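Local coordinates for protein L-ornithine N(5)-monooxygenase (Pseudomonas aeruginosa, PDB 3S5W) that uses FAD, NADPH and molecular oxygen to hydroxylate the side-chain nitrogen of L-ornithine, the first step toward the hydroxamate groups of the siderophore pyoverdin, at residues A[235-240]-A[310-315]; A[241-246]-A[253-258]; A[302-307]-A[425-430]. One frame throughout, in Å; residues are numbered along the deposited sequence. Where two conformers were deposited one is given.

Interaction 1 (A[235-240]-A[310-315]); sequences GGQSAA and TDLIER. With NAP (NADP nicotinamide-adenine-dinucleotide phosphate), chain F.
Q237 and A240, on the first turn of the NADP-binding helix 237-249 of a Rossmann-type domain, receive L312 from the start of helix 310-326. One methyl of the leucine does the touching: L312 CD2 lies 3.7 Å from A240 CB and 3.4 Å from Q237 NE2, so it is wedged between a small apolar side chain and the end of a polar one. CG of L312 stands opposite its backbone N (chi1 -177°), which sends the branched end across to helix 237-249. The Q237 chain also leaves with CG opposite N, then bends at chi2 (70°), and this bend brings the amide round to cross the leucine at a slant. No hydrogen bond spans the two segments. The Q237 amide is instead held at both ends by residues just beyond them: NE2 bonds to E241 OE2 and OE1 to the backbone N of D309. Its rotation is thereby fixed, and NE2 meets the methyl without losing its polar partner.

The cofactor side of the same turn is polar. G235 N donates to hydroxyl O3B of the adenosine ribose of NADP at 2.8 Å. S238 N grips the phosphate next to the nicotinamide ribose, donating to O2N at 3.0 Å in a nearly straight bond (169°); in one of two side-chain conformers S238 OG also bonds to O1N. G236 is the N-cap residue, and having no side chain it lets O2N come close to the helix start, whose dipole probably favours the phosphate charge.

Around the contact, L312 also packs on E241 and I244 farther along helix 237-249, while R315 forms a salt bridge with D248 of that helix; Q237 rests on Q84 of the FAD site, and A240 on V308 in the loop before helix 310-326.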
# COMPACT_ATOMS: atom_id res chain seq x y z
N GLY A 235 2.84 0.78 -16.45
CA GLY A 235 3.35 2.10 -16.84
C GLY A 235 3.21 3.12 -15.74
O GLY A 235 3.24 4.31 -16.03
N GLY A 236 3.07 2.66 -14.49
CA GLY A 236 2.94 3.54 -13.36
C GLY A 236 4.27 3.67 -12.65
O GLY A 236 5.31 3.26 -13.16
N GLN A 237 4.21 4.23 -11.46
CA GLN A 237 5.42 4.54 -10.68
C GLN A 237 6.24 3.28 -10.43
O GLN A 237 7.46 3.32 -10.56
CB GLN A 237 5.01 5.20 -9.34
CG GLN A 237 6.17 5.64 -8.43
CD GLN A 237 6.92 6.82 -8.99
OE1 GLN A 237 6.38 7.58 -9.80
NE2 GLN A 237 8.17 6.99 -8.57
N SER A 238 5.57 2.16 -10.11
CA SER A 238 6.31 0.93 -9.80
C SER A 238 7.04 0.41 -11.02
O SER A 238 8.20 0.03 -10.91
CB SER A 238 5.42 -0.17 -9.20
OG SER A 238 4.94 0.25 -7.96
N ALA A 239 6.36 0.42 -12.18
CA ALA A 239 7.02 0.01 -13.45
C ALA A 239 8.25 0.90 -13.74
O ALA A 239 9.31 0.41 -14.09
CB ALA A 239 6.06 0.10 -14.60
N ALA A 240 8.08 2.21 -13.59
CA ALA A 240 9.16 3.18 -13.80
C ALA A 240 10.33 2.93 -12.83
O ALA A 240 11.49 3.02 -13.24
CB ALA A 240 8.65 4.60 -13.63
N THR A 310 7.24 13.29 -12.38
CA THR A 310 7.78 13.97 -13.56
C THR A 310 9.29 13.75 -13.78
O THR A 310 9.70 13.47 -14.89
CB THR A 310 7.45 15.49 -13.55
OG1 THR A 310 6.03 15.63 -13.66
CG2 THR A 310 8.05 16.20 -14.76
N ASP A 311 10.09 13.85 -12.71
CA ASP A 311 11.55 13.73 -12.86
C ASP A 311 11.96 12.35 -13.30
O ASP A 311 12.91 12.19 -14.04
CB ASP A 311 12.29 14.15 -11.59
CG ASP A 311 12.13 15.66 -11.30
OD1 ASP A 311 11.89 16.47 -12.24
OD2 ASP A 311 12.24 16.05 -10.12
N LEU A 312 11.21 11.35 -12.83
CA LEU A 312 11.48 9.97 -13.22
C LEU A 312 11.08 9.73 -14.69
O LEU A 312 11.77 9.03 -15.43
CB LEU A 312 10.76 9.02 -12.21
CG LEU A 312 10.95 7.50 -12.36
CD1 LEU A 312 12.40 7.13 -12.52
CD2 LEU A 312 10.33 6.73 -11.18
N ILE A 313 9.97 10.34 -15.14
CA ILE A 313 9.66 10.29 -16.60
C ILE A 313 10.83 10.86 -17.43
O ILE A 313 11.28 10.27 -18.42
CB ILE A 313 8.36 11.04 -16.94
CG1 ILE A 313 7.18 10.42 -16.19
CG2 ILE A 313 8.17 11.07 -18.45
CD1 ILE A 313 5.78 11.01 -16.52
N GLU A 314 11.34 12.01 -17.00
CA GLU A 314 12.45 12.67 -17.74
C GLU A 314 13.68 11.76 -17.77
O GLU A 314 14.36 11.62 -18.80
CB GLU A 314 12.79 14.02 -17.08
CG GLU A 314 11.82 15.15 -17.49
CD GLU A 314 11.90 16.40 -16.58
OE1 GLU A 314 10.94 17.20 -16.59
OE2 GLU A 314 12.92 16.58 -15.84
N ARG A 315 13.94 11.11 -16.64
CA ARG A 315 15.08 10.18 -16.55
C ARG A 315 14.92 9.01 -17.52
O ARG A 315 15.85 8.66 -18.24
CB ARG A 315 15.26 9.59 -15.15
CG ARG A 315 16.04 10.48 -14.22
CD ARG A 315 16.25 9.79 -12.86
NE ARG A 315 17.18 8.65 -12.87
CZ ARG A 315 17.53 7.98 -11.76
NH1 ARG A 315 17.03 8.33 -10.59
NH2 ARG A 315 18.39 6.97 -11.82
PA NAP F . -0.93 1.77 -10.47
O1A NAP F . -0.80 3.24 -10.49
O2A NAP F . -2.27 1.29 -10.20
O5B NAP F . -0.27 1.25 -11.81
C5B NAP F . -0.72 0.04 -12.30
C4B NAP F . -0.08 -0.07 -13.67
O4B NAP F . -0.34 -1.39 -14.05
C3B NAP F . -0.77 0.87 -14.67
O3B NAP F . 0.23 1.20 -15.63
C2B NAP F . -1.80 -0.09 -15.28
O2B NAP F . -2.07 0.23 -16.62
C1B NAP F . -1.06 -1.44 -15.26
N9A NAP F . -2.03 -2.55 -15.29
C8A NAP F . -2.98 -2.84 -14.33
N7A NAP F . -3.69 -3.92 -14.73
C5A NAP F . -3.23 -4.29 -15.94
C6A NAP F . -3.60 -5.31 -16.81
N6A NAP F . -4.62 -6.12 -16.51
N1A NAP F . -2.93 -5.45 -17.99
C2A NAP F . -1.89 -4.62 -18.34
N3A NAP F . -1.51 -3.60 -17.47
C4A NAP F . -2.18 -3.44 -16.31
O3 NAP F . 0.13 1.10 -9.46
PN NAP F . 1.66 1.47 -9.01
O1N NAP F . 2.10 0.32 -8.15
O2N NAP F . 2.54 1.84 -10.16
O5D NAP F . 1.28 2.73 -8.08
C5D NAP F . 1.88 4.01 -7.99
C4D NAP F . 1.66 4.30 -6.51
O4D NAP F . 2.63 5.08 -5.88
C3D NAP F . 0.37 4.99 -6.10
O3D NAP F . -0.77 4.23 -6.45
C2D NAP F . 0.64 5.14 -4.60
O2D NAP F . 0.18 4.09 -3.75
C1D NAP F . 2.17 5.19 -4.54
P2B NAP F . -3.41 1.00 -17.11
O1X NAP F . -3.42 0.65 -18.59
O2X NAP F . -3.11 2.45 -16.79
O3X NAP F . -4.59 0.49 -16.32

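Interaction 2 (A[241-246]-A[253-258]); sequences EAFIDL and VQADMI
F243 and L246 of helix 241-246 face V253, A255 and M257 of strand 253-258, the helix and second strand of a Rossmann beta-alpha-beta unit. The segment axes run almost antiparallel (162°) and come within 9.0 Å.

A Met-aromatic contact joins F243 to M257. M257 SD lies 4.2 Å from the centroid of the F243 ring, 29° off its normal, and the two side chains cross nearly at right angles. With CG of F243 opposite its backbone N (chi1 -180°), the ring is carried over to the strand.

The remaining contacts are apolar. M257 CG meets F243 CD1 at 3.6 Å, and A255 CB touches the same CD1 at 3.9 Å. The two branches of L246 divide their work: CD1 reaches A255 CB at 4.1 Å, CD2 reaches V253 CG1 at 4.2 Å. A255 CB is thus shared by both side chains, and V253, A255 and M257, alternate residues of the strand, supply its side of the contact.

Strand 253-258 lies in the parallel sheet between strands 228-233 and 332-334. F243 and L246 also pack on I232 and I230 of strand 228-233; beyond them F243 meets the rings of H331, edge-to-face, and F320 of helix 310-326, and L246 touches helix 213-217.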
# COMPACT_ATOMS: atom_id res chain seq x y z
N GLU A 241 10.03 2.66 -11.58
CA GLU A 241 11.12 2.39 -10.60
C GLU A 241 11.84 1.09 -10.91
O GLU A 241 13.06 1.03 -10.86
CB GLU A 241 10.57 2.39 -9.17
CG GLU A 241 10.23 3.84 -8.73
CD GLU A 241 9.78 3.97 -7.28
OE1 GLU A 241 9.59 2.94 -6.58
OE2 GLU A 241 9.63 5.14 -6.82
N ALA A 242 11.07 0.05 -11.24
CA ALA A 242 11.66 -1.22 -11.68
C ALA A 242 12.56 -1.03 -12.89
O ALA A 242 13.71 -1.52 -12.94
CB ALA A 242 10.55 -2.24 -12.01
N PHE A 243 12.06 -0.30 -13.90
CA PHE A 243 12.89 -0.05 -15.05
C PHE A 243 14.21 0.65 -14.73
O PHE A 243 15.25 0.29 -15.25
CB PHE A 243 12.15 0.80 -16.09
CG PHE A 243 12.97 1.09 -17.31
CD1 PHE A 243 13.12 0.12 -18.31
CD2 PHE A 243 13.60 2.34 -17.48
CE1 PHE A 243 13.90 0.38 -19.46
CE2 PHE A 243 14.38 2.62 -18.61
CZ PHE A 243 14.52 1.62 -19.62
N ILE A 244 14.15 1.69 -13.92
CA ILE A 244 15.35 2.49 -13.65
C ILE A 244 16.34 1.64 -12.82
O ILE A 244 17.58 1.67 -13.04
CB ILE A 244 14.94 3.82 -12.95
CG1 ILE A 244 14.47 4.83 -14.00
CG2 ILE A 244 16.07 4.38 -12.07
CD1 ILE A 244 15.54 5.20 -15.12
N ASP A 245 15.81 0.86 -11.87
CA ASP A 245 16.69 -0.04 -11.14
C ASP A 245 17.42 -1.06 -12.05
O ASP A 245 18.63 -1.26 -11.92
CB ASP A 245 15.97 -0.78 -10.03
CG ASP A 245 16.94 -1.34 -9.01
OD1 ASP A 245 17.66 -0.54 -8.40
OD2 ASP A 245 16.95 -2.56 -8.83
N LEU A 246 16.68 -1.71 -12.96
CA LEU A 246 17.33 -2.61 -13.92
C LEU A 246 18.38 -1.85 -14.73
O LEU A 246 19.53 -2.33 -14.88
CB LEU A 246 16.32 -3.32 -14.84
CG LEU A 246 15.39 -4.27 -14.07
CD1 LEU A 246 14.29 -4.79 -15.00
CD2 LEU A 246 16.18 -5.43 -13.48
N VAL A 253 21.13 -6.75 -18.03
CA VAL A 253 19.69 -6.90 -18.30
C VAL A 253 19.25 -5.95 -19.41
O VAL A 253 19.55 -4.75 -19.36
CB VAL A 253 18.83 -6.64 -17.05
CG1 VAL A 253 17.33 -6.56 -17.40
CG2 VAL A 253 19.05 -7.74 -16.03
N GLN A 254 18.57 -6.51 -20.42
CA GLN A 254 17.80 -5.75 -21.41
C GLN A 254 16.34 -5.72 -20.98
O GLN A 254 15.68 -6.78 -20.89
CB GLN A 254 17.89 -6.44 -22.77
CG GLN A 254 19.27 -6.42 -23.42
CD GLN A 254 19.17 -7.00 -24.82
OE1 GLN A 254 19.30 -8.20 -24.98
NE2 GLN A 254 18.85 -6.16 -25.81
N ALA A 255 15.85 -4.53 -20.63
CA ALA A 255 14.49 -4.37 -20.10
C ALA A 255 13.51 -3.81 -21.16
O ALA A 255 13.86 -2.89 -21.92
CB ALA A 255 14.50 -3.46 -18.84
N ASP A 256 12.31 -4.39 -21.20
CA ASP A 256 11.21 -3.90 -22.05
C ASP A 256 10.09 -3.43 -21.14
O ASP A 256 9.55 -4.22 -20.36
CB ASP A 256 10.64 -5.00 -22.96
CG ASP A 256 11.60 -5.46 -24.06
OD1 ASP A 256 12.81 -5.12 -24.03
OD2 ASP A 256 11.11 -6.16 -24.98
N MET A 257 9.71 -2.16 -21.22
CA MET A 257 8.52 -1.71 -20.51
C MET A 257 7.37 -1.97 -21.45
O MET A 257 7.31 -1.44 -22.57
CB MET A 257 8.55 -0.22 -20.19
CG MET A 257 9.69 0.18 -19.32
SD MET A 257 9.54 1.90 -18.72
CE MET A 257 8.17 1.77 -17.57
N ILE A 258 6.45 -2.80 -20.97
CA ILE A 258 5.31 -3.19 -21.79
C ILE A 258 4.06 -2.61 -21.16
O ILE A 258 3.60 -3.08 -20.12
CB ILE A 258 5.21 -4.74 -21.96
CG1 ILE A 258 6.52 -5.29 -22.57
CG2 ILE A 258 3.94 -5.12 -22.80
CD1 ILE A 258 6.61 -6.82 -22.64

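Interaction 3 (A[302-307]-A[425-430]); sequences NTNYSV and SDTLLS. With FAD (flavin-adenine dinucleotide), chain C; ONH (N~5~-hydroxy-L-ornithine), chain E.
The Y305 ring points its OH across the contact at T427, and over one face of the ring lies N304 ND2, 3.3 Å above the plane and offset toward the rim. At the hydroxyl end, Y305 OH is 3.9 Å from T427 OG1, too far for a bond; OH is hydrogen-bonded to Q419 NE2 instead. The H301 ring also meets that of Y305, their planes inclined by about 25°.

The two loops form part of the active site of this flavin-dependent N-hydroxylase, where product, FAD and NADP converge. The N304 and L428 side chains run alongside each other, pointing opposite ways. Placing CG opposite the backbone N (chi1 -165°) swings the N304 amide toward the substrate pocket, where OD1 packs 3.3 Å from L428 CD2. The same OD1 accepts a hydrogen bond from NE of N5-hydroxyornithine at 2.8 Å, which ties down the nitrogen that carries the new hydroxyl. The backbone O of N304 binds the NADP ribose hydroxyl O3D, so one residue touches both product and cofactor.

From the other loop, a type I turn from S425 to L428 leads into the flavin contacts. T427 O accepts the ribityl hydroxyl O2' of FAD, and L429 N donates to flavin O2 at 2.9 Å, nearly straight (166°). L428 touches both ligands: its CD1 is 3.7 Å from CG of the hydroxyornithine, and its CD2 3.9 Å from flavin N1. At the far end of the product, S430 OG donates to the carboxylate oxygen OXT at 2.7 Å.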
# COMPACT_ATOMS: atom_id res chain seq x y z
N ASN A 302 -5.49 10.78 -11.97
CA ASN A 302 -4.09 10.98 -12.29
C ASN A 302 -3.23 11.66 -11.21
O ASN A 302 -2.07 11.99 -11.44
CB ASN A 302 -3.95 11.72 -13.65
CG ASN A 302 -4.17 13.19 -13.54
OD1 ASN A 302 -4.94 13.65 -12.68
ND2 ASN A 302 -3.49 13.97 -14.40
N THR A 303 -3.81 11.90 -10.05
CA THR A 303 -3.03 12.33 -8.86
C THR A 303 -2.40 11.10 -8.20
O THR A 303 -1.50 11.21 -7.38
CB THR A 303 -3.92 12.98 -7.81
OG1 THR A 303 -4.93 12.03 -7.41
CG2 THR A 303 -4.59 14.23 -8.38
N ASN A 304 -2.88 9.91 -8.56
CA ASN A 304 -2.43 8.71 -7.84
C ASN A 304 -2.25 7.41 -8.61
O ASN A 304 -1.50 6.56 -8.17
CB ASN A 304 -3.35 8.45 -6.64
CG ASN A 304 -2.73 7.46 -5.63
OD1 ASN A 304 -1.66 7.71 -5.08
ND2 ASN A 304 -3.39 6.30 -5.42
N TYR A 305 -2.96 7.22 -9.72
CA TYR A 305 -2.95 5.94 -10.41
C TYR A 305 -2.46 6.08 -11.84
O TYR A 305 -2.82 7.07 -12.51
CB TYR A 305 -4.37 5.34 -10.43
CG TYR A 305 -4.90 5.00 -9.06
CD1 TYR A 305 -4.42 3.88 -8.38
CD2 TYR A 305 -5.91 5.78 -8.46
CE1 TYR A 305 -4.89 3.54 -7.13
CE2 TYR A 305 -6.40 5.46 -7.18
CZ TYR A 305 -5.88 4.33 -6.53
OH TYR A 305 -6.32 3.96 -5.27
N SER A 306 -1.66 5.09 -12.28
CA SER A 306 -1.09 5.01 -13.64
C SER A 306 -0.28 6.26 -14.01
O SER A 306 -0.30 6.74 -15.17
CB SER A 306 -2.20 4.81 -14.70
OG SER A 306 -2.97 3.65 -14.41
N VAL A 307 0.45 6.78 -13.02
CA VAL A 307 1.24 7.99 -13.25
C VAL A 307 2.60 7.81 -12.56
O VAL A 307 2.76 6.96 -11.67
CB VAL A 307 0.55 9.25 -12.71
CG1 VAL A 307 -0.66 9.70 -13.61
CG2 VAL A 307 0.12 9.11 -11.21
N SER A 425 -7.18 10.00 -0.63
CA SER A 425 -6.25 9.86 0.48
C SER A 425 -6.35 8.46 1.13
O SER A 425 -5.50 8.08 1.94
CB SER A 425 -6.54 10.91 1.56
OG SER A 425 -6.17 12.18 1.10
N ASP A 426 -7.41 7.73 0.79
CA ASP A 426 -7.78 6.56 1.62
C ASP A 426 -6.68 5.50 1.71
O ASP A 426 -6.41 4.98 2.79
CB ASP A 426 -9.10 5.94 1.18
CG ASP A 426 -9.69 4.99 2.24
OD1 ASP A 426 -10.23 5.49 3.24
OD2 ASP A 426 -9.55 3.76 2.08
N THR A 427 -6.06 5.16 0.59
CA THR A 427 -5.00 4.13 0.56
C THR A 427 -3.58 4.67 0.80
O THR A 427 -2.62 3.92 0.64
CB THR A 427 -4.97 3.40 -0.80
OG1 THR A 427 -4.54 4.31 -1.82
CG2 THR A 427 -6.37 2.82 -1.12
N LEU A 428 -3.46 5.95 1.16
CA LEU A 428 -2.13 6.60 1.19
C LEU A 428 -1.74 6.96 2.61
O LEU A 428 -2.43 6.61 3.57
CB LEU A 428 -2.14 7.86 0.31
CG LEU A 428 -2.52 7.69 -1.16
CD1 LEU A 428 -2.53 9.05 -1.86
CD2 LEU A 428 -1.57 6.73 -1.88
N LEU A 429 -0.61 7.66 2.76
CA LEU A 429 -0.24 8.24 4.08
C LEU A 429 -0.96 9.55 4.37
O LEU A 429 -0.91 10.05 5.50
CB LEU A 429 1.29 8.49 4.12
CG LEU A 429 2.16 7.28 3.95
CD1 LEU A 429 3.60 7.69 3.63
CD2 LEU A 429 2.10 6.38 5.23
N SER A 430 -1.65 10.11 3.36
CA SER A 430 -2.14 11.50 3.37
C SER A 430 -2.90 12.03 4.59
O SER A 430 -2.68 13.16 5.05
CB SER A 430 -2.95 11.79 2.06
OG SER A 430 -2.21 11.37 0.91
PA FAD C . 0.28 -1.52 4.73
O1A FAD C . 0.17 -2.28 3.47
O2A FAD C . 1.48 -0.56 4.82
O5B FAD C . 0.39 -2.56 5.98
C5B FAD C . -0.46 -3.67 6.03
C4B FAD C . 0.18 -4.61 7.04
O4B FAD C . -0.69 -5.69 7.23
C3B FAD C . 1.48 -5.19 6.49
O3B FAD C . 2.55 -4.88 7.35
C2B FAD C . 1.22 -6.70 6.40
O2B FAD C . 2.32 -7.47 6.86
C1B FAD C . 0.08 -6.87 7.36
N9A FAD C . -0.86 -7.95 7.05
C8A FAD C . -1.53 -8.19 5.85
N7A FAD C . -2.36 -9.26 6.06
C5A FAD C . -2.23 -9.65 7.35
C6A FAD C . -2.84 -10.67 8.08
N6A FAD C . -3.91 -11.33 7.59
N1A FAD C . -2.48 -10.83 9.42
C2A FAD C . -1.57 -10.00 10.04
N3A FAD C . -0.96 -8.98 9.32
C4A FAD C . -1.30 -8.82 7.99
N1 FAD C . 1.68 6.13 0.11
C2 FAD C . 2.10 7.45 0.25
O2 FAD C . 1.37 8.27 0.79
N3 FAD C . 3.33 7.85 -0.21
C4 FAD C . 4.19 6.95 -0.81
O4 FAD C . 5.31 7.35 -1.18
C4X FAD C . 3.76 5.62 -0.97
N5 FAD C . 4.60 4.70 -1.59
C5X FAD C . 4.17 3.39 -1.76
C6 FAD C . 5.03 2.47 -2.38
C7 FAD C . 4.63 1.15 -2.57
C7M FAD C . 5.60 0.22 -3.26
C8 FAD C . 3.37 0.76 -2.14
C8M FAD C . 2.88 -0.65 -2.31
C9 FAD C . 2.51 1.66 -1.52
C9A FAD C . 2.91 2.99 -1.30
N10 FAD C . 2.07 3.91 -0.67
C10 FAD C . 2.49 5.23 -0.53
C1' FAD C . 0.69 3.56 -0.22
C2' FAD C . 0.64 2.67 1.04
O2' FAD C . -0.60 1.96 0.91
C3' FAD C . 0.62 3.54 2.29
O3' FAD C . 1.77 4.40 2.36
C4' FAD C . 0.61 2.69 3.58
O4' FAD C . 1.63 1.70 3.50
C5' FAD C . -0.77 2.07 3.94
O5' FAD C . -0.69 1.65 5.29
P FAD C . -1.55 0.41 5.88
O1P FAD C . -1.04 0.21 7.29
O2P FAD C . -3.00 0.75 5.69
O3P FAD C . -1.13 -0.81 4.94
C ONH E . -0.53 14.10 -1.13
N ONH E . -0.06 14.12 -3.55
O ONH E . 0.15 15.17 -1.12
CA ONH E . -0.56 13.31 -2.40
CB ONH E . 0.21 12.00 -2.22
CD ONH E . 0.83 9.87 -3.30
NE ONH E . 0.66 9.15 -4.53
CG ONH E . 0.07 11.17 -3.49
OZ ONH E . 1.58 8.15 -4.81
OXT ONH E . -1.18 13.66 -0.14

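Interactions 1 and 2 share helix 237-249, their centres about 11 Å apart; A239 O of the first lies 3.9 Å from M257 CE of the second. Helix 310-326 and strand 253-258 both pack on this NADP-domain helix. In sequence, both segments of interaction 2 fall between those of interaction 1. Interaction 3 lies about 15 Å from interaction 1, centre to centre, and alternates with it along the chain, meeting it where Q237 CB packs on V307 O. Interaction 2 closes before interaction 3 opens; their centres are about 23 Å apart, nearest atoms about 8 Å. In space the contacts pass from the NADP-domain core, through the pyrophosphate-binding turn, to the pocket where FAD and hydroxyornithine meet.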